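Local coordinates for aromatic-amino-acid transaminase TyrB (Burkholderia cenocepacia K56-2Valvano, PDB 4WD2), which probably catalyses the pyridoxal-phosphate-dependent transfer of amino groups between aromatic amino acids and 2-oxo acids, at residues E213-V218 and P245-N250; K204-I209 and R237-R242; V131-P136 and I182-A187. All blocks are in the same frame, centred on the assembly; numbering follows the deposited sequence.

Contact 1: E213-V218 and P245-N250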
ATOM      1  N   GLU A 213     -22.941 -12.100  19.432  1.00 10.96           N
ATOM      2  CA  GLU A 213     -21.532 -11.761  19.631  1.00 13.13           C
ATOM      3  C   GLU A 213     -20.729 -11.952  18.359  1.00 12.88           C
ATOM      4  O   GLU A 213     -19.631 -12.517  18.379  1.00 10.73           O
ATOM      5  CB  GLU A 213     -20.921 -12.601  20.761  1.00 15.65           C
ATOM      6  CG  GLU A 213     -21.559 -12.343  22.111  1.00 19.12           C
ATOM      7  CD  GLU A 213     -21.077 -13.306  23.169  1.00 24.44           C
ATOM      8  OE1 GLU A 213     -21.930 -13.985  23.772  1.00 27.64           O
ATOM      9  OE2 GLU A 213     -19.851 -13.388  23.396  1.00 25.74           O
ATOM     10  N   LEU A 214     -21.293 -11.483  17.252  1.00 12.32           N
ATOM     11  CA  LEU A 214     -20.625 -11.558  15.962  1.00 11.39           C
ATOM     12  C   LEU A 214     -19.676 -10.379  15.765  1.00 13.95           C
ATOM     13  O   LEU A 214     -19.703  -9.410  16.535  1.00 13.94           O
ATOM     14  CB  LEU A 214     -21.652 -11.593  14.832  1.00  8.73           C
ATOM     15  CG  LEU A 214     -22.709 -12.681  14.952  1.00  9.23           C
ATOM     16  CD1 LEU A 214     -23.483 -12.799  13.647  1.00  8.79           C
ATOM     17  CD2 LEU A 214     -22.065 -14.016  15.338  1.00  9.98           C
ATOM     18  N   LEU A 215     -18.842 -10.481  14.733  1.00 13.39           N
ATOM     19  CA  LEU A 215     -17.894  -9.435  14.373  1.00 13.80           C
ATOM     20  C   LEU A 215     -18.233  -8.794  13.038  1.00 11.77           C
ATOM     21  O   LEU A 215     -17.770  -9.253  11.993  1.00 11.93           O
ATOM     22  CB  LEU A 215     -16.475  -9.998  14.308  1.00 15.27           C
ATOM     23  CG  LEU A 215     -15.687  -9.965  15.605  1.00 18.10           C
ATOM     24  CD1 LEU A 215     -14.393 -10.746  15.429  1.00 18.42           C
ATOM     25  CD2 LEU A 215     -15.408  -8.517  15.986  1.00 18.93           C
ATOM     26  N   PRO A 216     -19.022  -7.713  13.068  1.00 10.72           N
ATOM     27  CA  PRO A 216     -19.384  -7.006  11.839  1.00 11.20           C
ATOM     28  C   PRO A 216     -18.214  -6.225  11.255  1.00 10.56           C
ATOM     29  O   PRO A 216     -17.535  -5.453  11.951  1.00  9.86           O
ATOM     30  CB  PRO A 216     -20.505  -6.062  12.292  1.00  9.16           C
ATOM     31  CG  PRO A 216     -20.233  -5.822  13.734  1.00 10.05           C
ATOM     32  CD  PRO A 216     -19.667  -7.123  14.256  1.00 11.02           C
ATOM     33  N   PHE A 217     -17.976  -6.458   9.972  1.00 10.19           N
ATOM     34  CA  PHE A 217     -16.998  -5.714   9.197  1.00 11.34           C
ATOM     35  C   PHE A 217     -17.779  -4.927   8.148  1.00 10.49           C
ATOM     36  O   PHE A 217     -18.198  -5.475   7.126  1.00 10.99           O
ATOM     37  CB  PHE A 217     -15.974  -6.659   8.550  1.00 12.23           C
ATOM     38  CG  PHE A 217     -14.643  -6.015   8.239  1.00 11.43           C
ATOM     39  CD1 PHE A 217     -13.489  -6.773   8.237  1.00 10.38           C
ATOM     40  CD2 PHE A 217     -14.547  -4.664   7.952  1.00 11.57           C
ATOM     41  CE1 PHE A 217     -12.271  -6.200   7.956  1.00 10.95           C
ATOM     42  CE2 PHE A 217     -13.329  -4.085   7.671  1.00 10.31           C
ATOM     43  CZ  PHE A 217     -12.188  -4.856   7.673  1.00 10.49           C
ATOM     44  N   VAL A 218     -18.009  -3.649   8.422  1.00  9.42           N
ATOM     45  CA  VAL A 218     -18.789  -2.820   7.516  1.00  8.57           C
ATOM     46  C   VAL A 218     -17.893  -2.199   6.458  1.00  8.20           C
ATOM     47  O   VAL A 218     -16.855  -1.613   6.777  1.00  8.75           O
ATOM     48  CB  VAL A 218     -19.542  -1.713   8.259  1.00  9.37           C
ATOM     49  CG1 VAL A 218     -20.391  -0.912   7.280  1.00  9.65           C
ATOM     50  CG2 VAL A 218     -20.417  -2.313   9.354  1.00  8.76           C
ATOM     51  N   PRO A 245     -18.756  -4.291  18.852  1.00 11.27           N
ATOM     52  CA  PRO A 245     -17.424  -4.412  18.243  1.00 11.42           C
ATOM     53  C   PRO A 245     -17.515  -4.407  16.726  1.00 11.55           C
ATOM     54  O   PRO A 245     -18.023  -5.366  16.149  1.00 12.18           O
ATOM     55  CB  PRO A 245     -16.917  -5.771  18.751  1.00 11.86           C
ATOM     56  CG  PRO A 245     -18.169  -6.514  19.176  1.00 12.12           C
ATOM     57  CD  PRO A 245     -19.053  -5.431  19.739  1.00 10.86           C
ATOM     58  N   THR A 246     -17.030  -3.352  16.088  1.00  9.40           N
ATOM     59  CA  THR A 246     -17.240  -3.187  14.656  1.00 10.34           C
ATOM     60  C   THR A 246     -15.975  -2.723  13.950  1.00  9.84           C
ATOM     61  O   THR A 246     -15.285  -1.824  14.432  1.00 10.03           O
ATOM     62  CB  THR A 246     -18.372  -2.166  14.383  1.00 10.67           C
ATOM     63  OG1 THR A 246     -19.568  -2.591  15.049  1.00 11.36           O
ATOM     64  CG2 THR A 246     -18.642  -2.014  12.889  1.00  8.85           C
ATOM     65  N   LEU A 247     -15.665  -3.323  12.809  1.00  9.12           N
ATOM     66  CA  LEU A 247     -14.615  -2.775  11.965  1.00  7.59           C
ATOM     67  C   LEU A 247     -15.304  -2.056  10.825  1.00  7.88           C
ATOM     68  O   LEU A 247     -16.327  -2.526  10.321  1.00  6.43           O
ATOM     69  CB  LEU A 247     -13.654  -3.858  11.437  1.00  7.53           C
ATOM     70  CG  LEU A 247     -12.849  -4.673  12.460  1.00  6.84           C
ATOM     71  CD1 LEU A 247     -13.659  -5.835  13.010  1.00  8.40           C
ATOM     72  CD2 LEU A 247     -11.548  -5.174  11.870  1.00  7.10           C
ATOM     73  N   VAL A 248     -14.760  -0.902  10.449  1.00  7.68           N
ATOM     74  CA  VAL A 248     -15.308  -0.122   9.350  1.00  8.56           C
ATOM     75  C   VAL A 248     -14.245   0.253   8.328  1.00  7.55           C
ATOM     76  O   VAL A 248     -13.305   0.983   8.638  1.00  7.23           O
ATOM     77  CB  VAL A 248     -15.962   1.182   9.832  1.00  9.18           C
ATOM     78  CG1 VAL A 248     -16.581   1.917   8.633  1.00  5.81           C
ATOM     79  CG2 VAL A 248     -17.002   0.899  10.904  1.00 10.22           C
ATOM     80  N   ALA A 249     -14.402  -0.245   7.107  1.00  8.65           N
ATOM     81  CA  ALA A 249     -13.537   0.165   6.009  1.00  9.06           C
ATOM     82  C   ALA A 249     -14.237   1.205   5.136  1.00  9.68           C
ATOM     83  O   ALA A 249     -15.277   0.923   4.556  1.00 10.65           O
ATOM     84  CB  ALA A 249     -13.123  -1.046   5.180  1.00 11.02           C
ATOM     85  N   ASN A 250     -13.677   2.410   5.052  1.00  9.86           N
ATOM     86  CA  ASN A 250     -14.257   3.443   4.199  1.00  9.25           C
ATOM     87  C   ASN A 250     -13.274   3.879   3.109  1.00  9.77           C
ATOM     88  O   ASN A 250     -12.068   3.982   3.340  1.00  9.15           O
ATOM     89  CB  ASN A 250     -14.729   4.655   5.029  1.00  8.47           C
ATOM     90  CG  ASN A 250     -13.592   5.583   5.437  1.00  9.11           C
ATOM     91  OD1 ASN A 250     -12.796   5.259   6.324  1.00  9.89           O
ATOM     92  ND2 ASN A 250     -13.526   6.755   4.805  1.00  8.02           N
TER
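F217 swings CG to the side opposite its backbone N (chi1 -155°), while L247 turns CG away from its carbonyl carbon (chi1 -61°), and the phenyl ring comes to lie over the leucine. L247 CB sits 3.8 Å from the ring centroid of F217 and 17° off the normal, a CH-pi contact over one face. Further out, L247 CD2 reaches F217 CE1 at 4.1 Å, and A249 CB approaches F217 CE2 obliquely at 3.9 Å. L122 of helix 110-125 packs against both F217 and L247. The opposite face of the sheet carries V218 and V248; there V218 CG2 meets T246 CG2 at 4.0 Å, and L239 touches both V218 and T246. The ring of P216 also lies across the T246 side chain, whose OG1 is hydrogen-bonded to V244 O. A parallel ladder joins the backbones: L247 N donates to P216 O (3.0 Å), V218 N to L247 O (2.8 Å) and A249 N to V218 O (2.8 Å). It stops at P216, which has no N-H to offer; P216 CD lies 3.1 Å from P245 O, a buried carbonyl without a hydrogen-bond partner. Two adjacent parallel strands joined through helix 234-241 form a beta-alpha-beta crossover in the central sheet of the large domain, as in fold-type I aminotransferases.

Contact 2: K204-I209 and R237-R242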
ATOM      1  N   LYS A 204     -32.850  -4.367  13.263  1.00  8.16           N
ATOM      2  CA  LYS A 204     -33.113  -5.791  13.514  1.00  8.96           C
ATOM      3  C   LYS A 204     -31.876  -6.651  13.303  1.00  9.55           C
ATOM      4  O   LYS A 204     -31.648  -7.619  14.034  1.00 10.30           O
ATOM      5  CB  LYS A 204     -34.242  -6.304  12.623  1.00  9.23           C
ATOM      6  CG  LYS A 204     -35.586  -5.663  12.895  1.00 11.07           C
ATOM      7  CD  LYS A 204     -36.625  -6.173  11.903  1.00 14.76           C
ATOM      8  CE  LYS A 204     -37.838  -5.265  11.864  1.00 17.02           C
ATOM      9  NZ  LYS A 204     -38.867  -5.773  10.909  1.00 18.19           N
ATOM     10  N   LEU A 205     -31.080  -6.303  12.300  1.00  8.44           N
ATOM     11  CA  LEU A 205     -29.833  -7.007  12.057  1.00  9.41           C
ATOM     12  C   LEU A 205     -28.849  -6.786  13.204  1.00  9.71           C
ATOM     13  O   LEU A 205     -28.169  -7.715  13.620  1.00  8.74           O
ATOM     14  CB  LEU A 205     -29.206  -6.564  10.737  1.00  9.28           C
ATOM     15  CG  LEU A 205     -27.921  -7.306  10.364  1.00 10.46           C
ATOM     16  CD1 LEU A 205     -28.174  -8.802  10.275  1.00 10.78           C
ATOM     17  CD2 LEU A 205     -27.349  -6.779   9.053  1.00  9.44           C
ATOM     18  N   ILE A 206     -28.783  -5.559  13.718  1.00 10.40           N
ATOM     19  CA  ILE A 206     -27.846  -5.250  14.794  1.00  9.20           C
ATOM     20  C   ILE A 206     -28.257  -5.963  16.085  1.00  9.39           C
ATOM     21  O   ILE A 206     -27.394  -6.415  16.840  1.00  9.62           O
ATOM     22  CB  ILE A 206     -27.726  -3.717  15.035  1.00 11.34           C
ATOM     23  CG1 ILE A 206     -27.111  -3.034  13.802  1.00  9.96           C
ATOM     24  CG2 ILE A 206     -26.856  -3.426  16.260  1.00  7.30           C
ATOM     25  CD1 ILE A 206     -27.239  -1.516  13.787  1.00  9.50           C
ATOM     26  N   ASP A 207     -29.563  -6.085  16.318  1.00  9.98           N
ATOM     27  CA  ASP A 207     -30.074  -6.881  17.437  1.00 10.92           C
ATOM     28  C   ASP A 207     -29.405  -8.256  17.469  1.00 12.72           C
ATOM     29  O   ASP A 207     -28.916  -8.701  18.503  1.00 14.01           O
ATOM     30  CB  ASP A 207     -31.591  -7.074  17.342  1.00 11.62           C
ATOM     31  CG  ASP A 207     -32.379  -5.782  17.545  1.00 12.12           C
ATOM     32  OD1 ASP A 207     -31.829  -4.790  18.075  1.00 13.00           O
ATOM     33  OD2 ASP A 207     -33.580  -5.786  17.201  1.00 11.78           O
ATOM     34  N   VAL A 208     -29.407  -8.916  16.318  1.00 13.05           N
ATOM     35  CA  VAL A 208     -28.841 -10.250  16.154  1.00 13.18           C
ATOM     36  C   VAL A 208     -27.311 -10.267  16.301  1.00 11.24           C
ATOM     37  O   VAL A 208     -26.757 -11.078  17.046  1.00 10.78           O
ATOM     38  CB  VAL A 208     -29.233 -10.837  14.776  1.00 13.26           C
ATOM     39  CG1 VAL A 208     -28.355 -12.028  14.430  1.00 13.38           C
ATOM     40  CG2 VAL A 208     -30.711 -11.218  14.764  1.00 14.03           C
ATOM     41  N   ILE A 209     -26.645  -9.365  15.593  1.00  8.09           N
ATOM     42  CA  ILE A 209     -25.190  -9.233  15.647  1.00  8.57           C
ATOM     43  C   ILE A 209     -24.694  -9.031  17.083  1.00  9.81           C
ATOM     44  O   ILE A 209     -23.727  -9.673  17.517  1.00  9.19           O
ATOM     45  CB  ILE A 209     -24.720  -8.064  14.747  1.00  9.68           C
ATOM     46  CG1 ILE A 209     -24.859  -8.464  13.272  1.00  9.33           C
ATOM     47  CG2 ILE A 209     -23.282  -7.658  15.062  1.00  9.32           C
ATOM     48  CD1 ILE A 209     -24.813  -7.286  12.313  1.00  8.32           C
ATOM     49  N   ARG A 237     -22.779   4.205  12.472  1.00  6.15           N
ATOM     50  CA  ARG A 237     -23.019   5.058  13.629  1.00  6.79           C
ATOM     51  C   ARG A 237     -23.933   4.374  14.648  1.00  7.62           C
ATOM     52  O   ARG A 237     -23.729   4.512  15.854  1.00  6.73           O
ATOM     53  CB  ARG A 237     -23.603   6.405  13.181  1.00  6.32           C
ATOM     54  CG  ARG A 237     -22.666   7.182  12.270  1.00  6.21           C
ATOM     55  CD  ARG A 237     -23.186   8.581  11.891  1.00  9.71           C
ATOM     56  NE  ARG A 237     -22.274   9.216  10.940  1.00  8.81           N
ATOM     57  CZ  ARG A 237     -22.435  10.428  10.413  1.00  7.13           C
ATOM     58  NH1 ARG A 237     -23.476  11.170  10.737  1.00  8.90           N
ATOM     59  NH2 ARG A 237     -21.545  10.895   9.555  1.00  6.64           N
ATOM     60  N   GLU A 238     -24.930   3.629  14.169  1.00  8.28           N
ATOM     61  CA  GLU A 238     -25.839   2.925  15.075  1.00  8.49           C
ATOM     62  C   GLU A 238     -25.160   1.723  15.753  1.00  8.84           C
ATOM     63  O   GLU A 238     -25.379   1.476  16.939  1.00  9.12           O
ATOM     64  CB  GLU A 238     -27.106   2.484  14.330  1.00  9.96           C
ATOM     65  CG  GLU A 238     -28.175   1.844  15.212  1.00  9.35           C
ATOM     66  CD  GLU A 238     -28.785   2.809  16.228  1.00 11.27           C
ATOM     67  OE1 GLU A 238     -28.479   4.017  16.188  1.00 11.01           O
ATOM     68  OE2 GLU A 238     -29.582   2.356  17.077  1.00 11.80           O
ATOM     69  N   LEU A 239     -24.328   0.989  15.015  1.00  9.54           N
ATOM     70  CA  LEU A 239     -23.521  -0.078  15.620  1.00  8.92           C
ATOM     71  C   LEU A 239     -22.642   0.471  16.745  1.00  9.21           C
ATOM     72  O   LEU A 239     -22.581  -0.096  17.844  1.00  8.51           O
ATOM     73  CB  LEU A 239     -22.647  -0.766  14.564  1.00  9.35           C
ATOM     74  CG  LEU A 239     -23.257  -1.901  13.736  1.00  9.35           C
ATOM     75  CD1 LEU A 239     -22.467  -2.128  12.457  1.00  7.75           C
ATOM     76  CD2 LEU A 239     -23.324  -3.197  14.546  1.00 10.43           C
ATOM     77  N   ALA A 240     -21.980   1.591  16.470  1.00  8.60           N
ATOM     78  CA  ALA A 240     -21.089   2.214  17.441  1.00  9.68           C
ATOM     79  C   ALA A 240     -21.832   2.826  18.638  1.00 10.65           C
ATOM     80  O   ALA A 240     -21.347   2.751  19.770  1.00 11.52           O
ATOM     81  CB  ALA A 240     -20.228   3.271  16.754  1.00  9.57           C
ATOM     82  N   ARG A 241     -22.996   3.428  18.409  1.00  9.50           N
ATOM     83  CA  ARG A 241     -23.784   3.958  19.523  1.00  9.33           C
ATOM     84  C   ARG A 241     -24.211   2.843  20.481  1.00 10.52           C
ATOM     85  O   ARG A 241     -24.368   3.063  21.686  1.00 10.63           O
ATOM     86  CB  ARG A 241     -25.023   4.704  19.016  1.00  8.89           C
ATOM     87  CG  ARG A 241     -24.780   6.172  18.638  1.00  9.18           C
ATOM     88  CD  ARG A 241     -26.098   6.893  18.350  1.00  7.94           C
ATOM     89  NE  ARG A 241     -26.802   6.341  17.190  1.00  8.55           N
ATOM     90  CZ  ARG A 241     -26.670   6.793  15.942  1.00  8.48           C
ATOM     91  NH1 ARG A 241     -25.853   7.806  15.679  1.00  8.28           N
ATOM     92  NH2 ARG A 241     -27.354   6.230  14.951  1.00  6.91           N
ATOM     93  N   ARG A 242     -24.395   1.646  19.939  1.00 10.12           N
ATOM     94  CA  ARG A 242     -24.895   0.531  20.730  1.00 10.88           C
ATOM     95  C   ARG A 242     -23.754  -0.303  21.304  1.00 11.39           C
ATOM     96  O   ARG A 242     -23.981  -1.326  21.947  1.00 12.10           O
ATOM     97  CB  ARG A 242     -25.834  -0.335  19.881  1.00 10.12           C
ATOM     98  CG  ARG A 242     -27.162   0.362  19.566  1.00  9.87           C
ATOM     99  CD  ARG A 242     -28.094  -0.514  18.736  1.00  8.94           C
ATOM    100  NE  ARG A 242     -28.374  -1.787  19.398  1.00 10.68           N
ATOM    101  CZ  ARG A 242     -29.238  -2.695  18.951  1.00 11.35           C
ATOM    102  NH1 ARG A 242     -29.911  -2.474  17.829  1.00  7.72           N
ATOM    103  NH2 ARG A 242     -29.421  -3.827  19.626  1.00 11.23           N
TER
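I206 points at the second helix and spreads its branches over three residues. Its CD1 touches E238 CG at 3.8 Å, its CG1 meets L239 CD2 at 3.9 Å, and its CG2 lies 3.5 Å above the guanidinium plane of R242, toward the rim of that group. E238, beside I206 CD1, gives OE1 to R241 NE and NH2 in a side-on salt bridge along its own helix. D207 leaves the helix on the outer side, yet its carboxylate comes back toward R242. A bend at chi3 (57°) turns the arginine end-on to it: NH1 and NH2 both donate to D207 OD1, each at 3.0 Å, NH2 on the anti lone pair and NH1 on the same anti side but 30° out of the carboxylate plane. OD1 lies in the guanidinium plane, but the carboxylate is turned well away from it. R242 is also paired with E210 and E203, so its charge is shared among three acidic side chains. Helices 199-211 and 234-241 are both connectors between parallel strands and cover the same face of the sheet; their short axes pass 10.8 Å apart at -41°, a separation bridged by the I206 and L239 side chains. One turn on from I206, I209 CG2 reaches L239 CD2 at 4.5 Å, and both residues rest on P216 of the strand beneath.

Contact 3: V131-P136 and I182-A187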
ATOM      1  N   VAL A 131     -15.533 -16.209   7.609  1.00 13.30           N
ATOM      2  CA  VAL A 131     -16.075 -14.959   7.085  1.00 10.83           C
ATOM      3  C   VAL A 131     -17.333 -15.220   6.257  1.00 11.23           C
ATOM      4  O   VAL A 131     -17.394 -16.190   5.496  1.00 12.00           O
ATOM      5  CB  VAL A 131     -15.015 -14.211   6.238  1.00 11.68           C
ATOM      6  CG1 VAL A 131     -15.620 -13.006   5.535  1.00 11.86           C
ATOM      7  CG2 VAL A 131     -13.835 -13.762   7.111  1.00 11.53           C
ATOM      8  N   TRP A 132     -18.347 -14.372   6.436  1.00 11.23           N
ATOM      9  CA  TRP A 132     -19.587 -14.454   5.658  1.00 10.79           C
ATOM     10  C   TRP A 132     -19.833 -13.166   4.868  1.00 11.60           C
ATOM     11  O   TRP A 132     -19.860 -12.082   5.449  1.00 11.01           O
ATOM     12  CB  TRP A 132     -20.786 -14.735   6.566  1.00  9.77           C
ATOM     13  CG  TRP A 132     -20.993 -16.191   6.881  1.00 11.68           C
ATOM     14  CD1 TRP A 132     -21.865 -17.047   6.271  1.00 12.96           C
ATOM     15  CD2 TRP A 132     -20.309 -16.958   7.875  1.00 12.52           C
ATOM     16  NE1 TRP A 132     -21.771 -18.299   6.832  1.00 14.46           N
ATOM     17  CE2 TRP A 132     -20.822 -18.270   7.820  1.00 14.51           C
ATOM     18  CE3 TRP A 132     -19.318 -16.660   8.814  1.00 13.33           C
ATOM     19  CZ2 TRP A 132     -20.376 -19.285   8.666  1.00 15.46           C
ATOM     20  CZ3 TRP A 132     -18.876 -17.665   9.656  1.00 14.78           C
ATOM     21  CH2 TRP A 132     -19.404 -18.963   9.576  1.00 16.61           C
ATOM     22  N   LEU A 133     -19.999 -13.289   3.548  1.00 11.70           N
ATOM     23  CA  LEU A 133     -20.315 -12.155   2.671  0.55 10.72           C
ATOM     24  C   LEU A 133     -21.710 -12.301   2.073  1.00 11.10           C
ATOM     25  O   LEU A 133     -22.294 -13.375   2.103  1.00 12.48           O
ATOM     26  CB  LEU A 133     -19.302 -12.015   1.526  0.55 10.30           C
ATOM     27  CG  LEU A 133     -18.039 -12.866   1.430  0.55 10.29           C
ATOM     28  CD1 LEU A 133     -17.446 -12.765   0.034  0.55 10.39           C
ATOM     29  CD2 LEU A 133     -17.032 -12.395   2.439  0.55 10.76           C
ATOM     30  N   SER A 134     -22.224 -11.222   1.499  1.00 10.02           N
ATOM     31  CA  SER A 134     -23.536 -11.254   0.874  1.00 10.08           C
ATOM     32  C   SER A 134     -23.514 -12.038  -0.432  1.00 11.01           C
ATOM     33  O   SER A 134     -22.488 -12.127  -1.106  1.00  9.19           O
ATOM     34  CB  SER A 134     -24.041  -9.830   0.625  1.00  9.89           C
ATOM     35  OG  SER A 134     -23.146  -9.113  -0.204  1.00 10.80           O
ATOM     36  N   ASP A 135     -24.658 -12.608  -0.786  1.00 10.81           N
ATOM     37  CA  ASP A 135     -24.815 -13.239  -2.088  1.00 13.10           C
ATOM     38  C   ASP A 135     -25.618 -12.329  -3.008  1.00 14.21           C
ATOM     39  O   ASP A 135     -26.832 -12.235  -2.859  1.00 15.17           O
ATOM     40  CB  ASP A 135     -25.511 -14.597  -1.949  1.00 15.03           C
ATOM     41  CG  ASP A 135     -25.922 -15.181  -3.288  1.00 18.39           C
ATOM     42  OD1 ASP A 135     -25.153 -15.041  -4.256  1.00 18.81           O
ATOM     43  OD2 ASP A 135     -27.017 -15.779  -3.369  1.00 21.04           O
ATOM     44  N   PRO A 136     -24.949 -11.642  -3.953  1.00 13.70           N
ATOM     45  CA  PRO A 136     -23.511 -11.597  -4.233  1.00 13.59           C
ATOM     46  C   PRO A 136     -22.822 -10.452  -3.490  1.00 12.70           C
ATOM     47  O   PRO A 136     -23.470  -9.749  -2.718  1.00 10.81           O
ATOM     48  CB  PRO A 136     -23.475 -11.356  -5.742  1.00 13.60           C
ATOM     49  CG  PRO A 136     -24.634 -10.435  -5.952  1.00 10.97           C
ATOM     50  CD  PRO A 136     -25.706 -10.867  -4.954  1.00 13.55           C
ATOM     51  N   ILE A 182     -17.110 -13.455  11.426  1.00 11.18           N
ATOM     52  CA  ILE A 182     -16.885 -12.165  10.784  1.00 10.90           C
ATOM     53  C   ILE A 182     -17.900 -11.958   9.663  1.00 12.15           C
ATOM     54  O   ILE A 182     -17.943 -12.726   8.704  1.00 13.08           O
ATOM     55  CB  ILE A 182     -15.450 -12.057  10.222  1.00 11.11           C
ATOM     56  CG1 ILE A 182     -14.429 -12.205  11.353  1.00 12.28           C
ATOM     57  CG2 ILE A 182     -15.267 -10.729   9.494  1.00 10.05           C
ATOM     58  CD1 ILE A 182     -13.040 -12.610  10.886  1.00 12.39           C
ATOM     59  N   VAL A 183     -18.721 -10.919   9.786  1.00 10.87           N
ATOM     60  CA  VAL A 183     -19.782 -10.686   8.816  1.00  9.98           C
ATOM     61  C   VAL A 183     -19.521  -9.412   8.018  1.00 10.10           C
ATOM     62  O   VAL A 183     -19.624  -8.308   8.547  1.00 10.75           O
ATOM     63  CB  VAL A 183     -21.161 -10.599   9.513  1.00  9.79           C
ATOM     64  CG1 VAL A 183     -22.281 -10.487   8.487  1.00 10.13           C
ATOM     65  CG2 VAL A 183     -21.376 -11.815  10.393  1.00 11.02           C
ATOM     66  N   LEU A 184     -19.177  -9.576   6.744  1.00 10.14           N
ATOM     67  CA  LEU A 184     -18.939  -8.443   5.851  1.00  9.77           C
ATOM     68  C   LEU A 184     -20.264  -7.845   5.410  1.00  8.97           C
ATOM     69  O   LEU A 184     -21.110  -8.533   4.828  1.00  9.15           O
ATOM     70  CB  LEU A 184     -18.124  -8.866   4.623  1.00 11.37           C
ATOM     71  CG  LEU A 184     -16.609  -8.637   4.598  1.00 14.29           C
ATOM     72  CD1 LEU A 184     -16.044  -9.148   3.283  1.00 15.74           C
ATOM     73  CD2 LEU A 184     -16.243  -7.174   4.772  1.00 13.28           C
ATOM     74  N   LEU A 185     -20.442  -6.562   5.682  1.00  7.49           N
ATOM     75  CA  LEU A 185     -21.692  -5.885   5.365  1.00  8.46           C
ATOM     76  C   LEU A 185     -21.444  -4.614   4.568  1.00  8.55           C
ATOM     77  O   LEU A 185     -20.572  -3.823   4.920  1.00  8.78           O
ATOM     78  CB  LEU A 185     -22.450  -5.558   6.651  1.00  9.72           C
ATOM     79  CG  LEU A 185     -22.775  -6.772   7.525  1.00 11.11           C
ATOM     80  CD1 LEU A 185     -22.821  -6.390   8.990  1.00 11.70           C
ATOM     81  CD2 LEU A 185     -24.100  -7.400   7.089  1.00 11.70           C
ATOM     82  N   HIS A 186     -22.200  -4.425   3.489  1.00  8.02           N
ATOM     83  CA  HIS A 186     -22.173  -3.161   2.776  1.00  8.96           C
ATOM     84  C   HIS A 186     -22.967  -2.148   3.597  1.00 10.32           C
ATOM     85  O   HIS A 186     -24.096  -2.421   3.998  1.00 10.92           O
ATOM     86  CB  HIS A 186     -22.757  -3.307   1.370  1.00  8.25           C
ATOM     87  CG  HIS A 186     -21.983  -4.233   0.482  1.00  7.87           C
ATOM     88  ND1 HIS A 186     -21.482  -3.841  -0.740  1.00  9.11           N
ATOM     89  CD2 HIS A 186     -21.638  -5.534   0.633  1.00  7.77           C
ATOM     90  CE1 HIS A 186     -20.851  -4.859  -1.301  1.00  8.44           C
ATOM     91  NE2 HIS A 186     -20.934  -5.899  -0.489  1.00  9.09           N
ATOM     92  N   ALA A 187     -22.375  -0.989   3.864  1.00  9.63           N
ATOM     93  CA  ALA A 187     -23.061   0.053   4.635  1.00 10.52           C
ATOM     94  C   ALA A 187     -24.273   0.598   3.883  1.00 11.25           C
ATOM     95  O   ALA A 187     -25.310   0.900   4.476  1.00 12.78           O
ATOM     96  CB  ALA A 187     -22.103   1.186   4.965  1.00 10.20           C
TER
HETATM   97  O   HOH W   1     -20.656  -8.642   1.812  1.00 19.23           O
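W132 N donates to I182 O at 2.8 Å, and L184 N returns a bond to W132 O at 2.9 Å, so W132 is held to the parallel neighbour through both its backbone polar atoms. Beyond this pair the strands part, and water 1 takes over the next rung: it accepts from S134 N at 3.0 Å and donates to L184 O at 3.1 Å. The same carbonyl is hydrogen-bonded by the Y155 hydroxyl. The water also lies in the ring plane of H186, at its edge. S134 sets OG between its backbone N and carbonyl carbon (chi1 59°), where the hydroxyl donates to P136 O at 2.6 Å from above that carbonyl's plane, just past the cis peptide before P136. S134 OG is hydrogen-bonded to H190 as well, and H186 NE2 to S137 OG, a polar cluster where the strands give way to loops. In this family, the C-terminal ends of these parallel strands face the cofactor pocket. At the opposite end the side chains are apolar. V131 CG2 lies against I182 CB at 3.9 Å, and V131 CG1 approaches L184 CD1 at 4.5 Å. W132, on the other face, brings CE3 to 4.2 Å from I182 O, which lies near the plane of the indole. Helix 141-147 packs on the V131 and L184 side through F145, strand 152-159 runs along the far edge of strand 131-135, and strand 215-220 follows beyond strand 182-186.

Contacts 1 and 3 are neighbouring parts of one mixed sheet, whose parallel strands run in the order 246-251, 215-220, 182-186, 131-135; their centres are about 10 Å apart, and backbone bonds between F217 and V183 and between F217 and L185 join them. Contact 2 lies on the helices over one face, with its centre about 10 Å from that of contact 1 and about 15 Å from that of contact 3. Along the chain contact 3 closes first, and the segments of contacts 2 and 1 then alternate, each helix leading into a strand. The strand of P245-N250 runs on toward K254, the lysine that carries the pyridoxal phosphate, consistent with the sheet helping to position the cofactor.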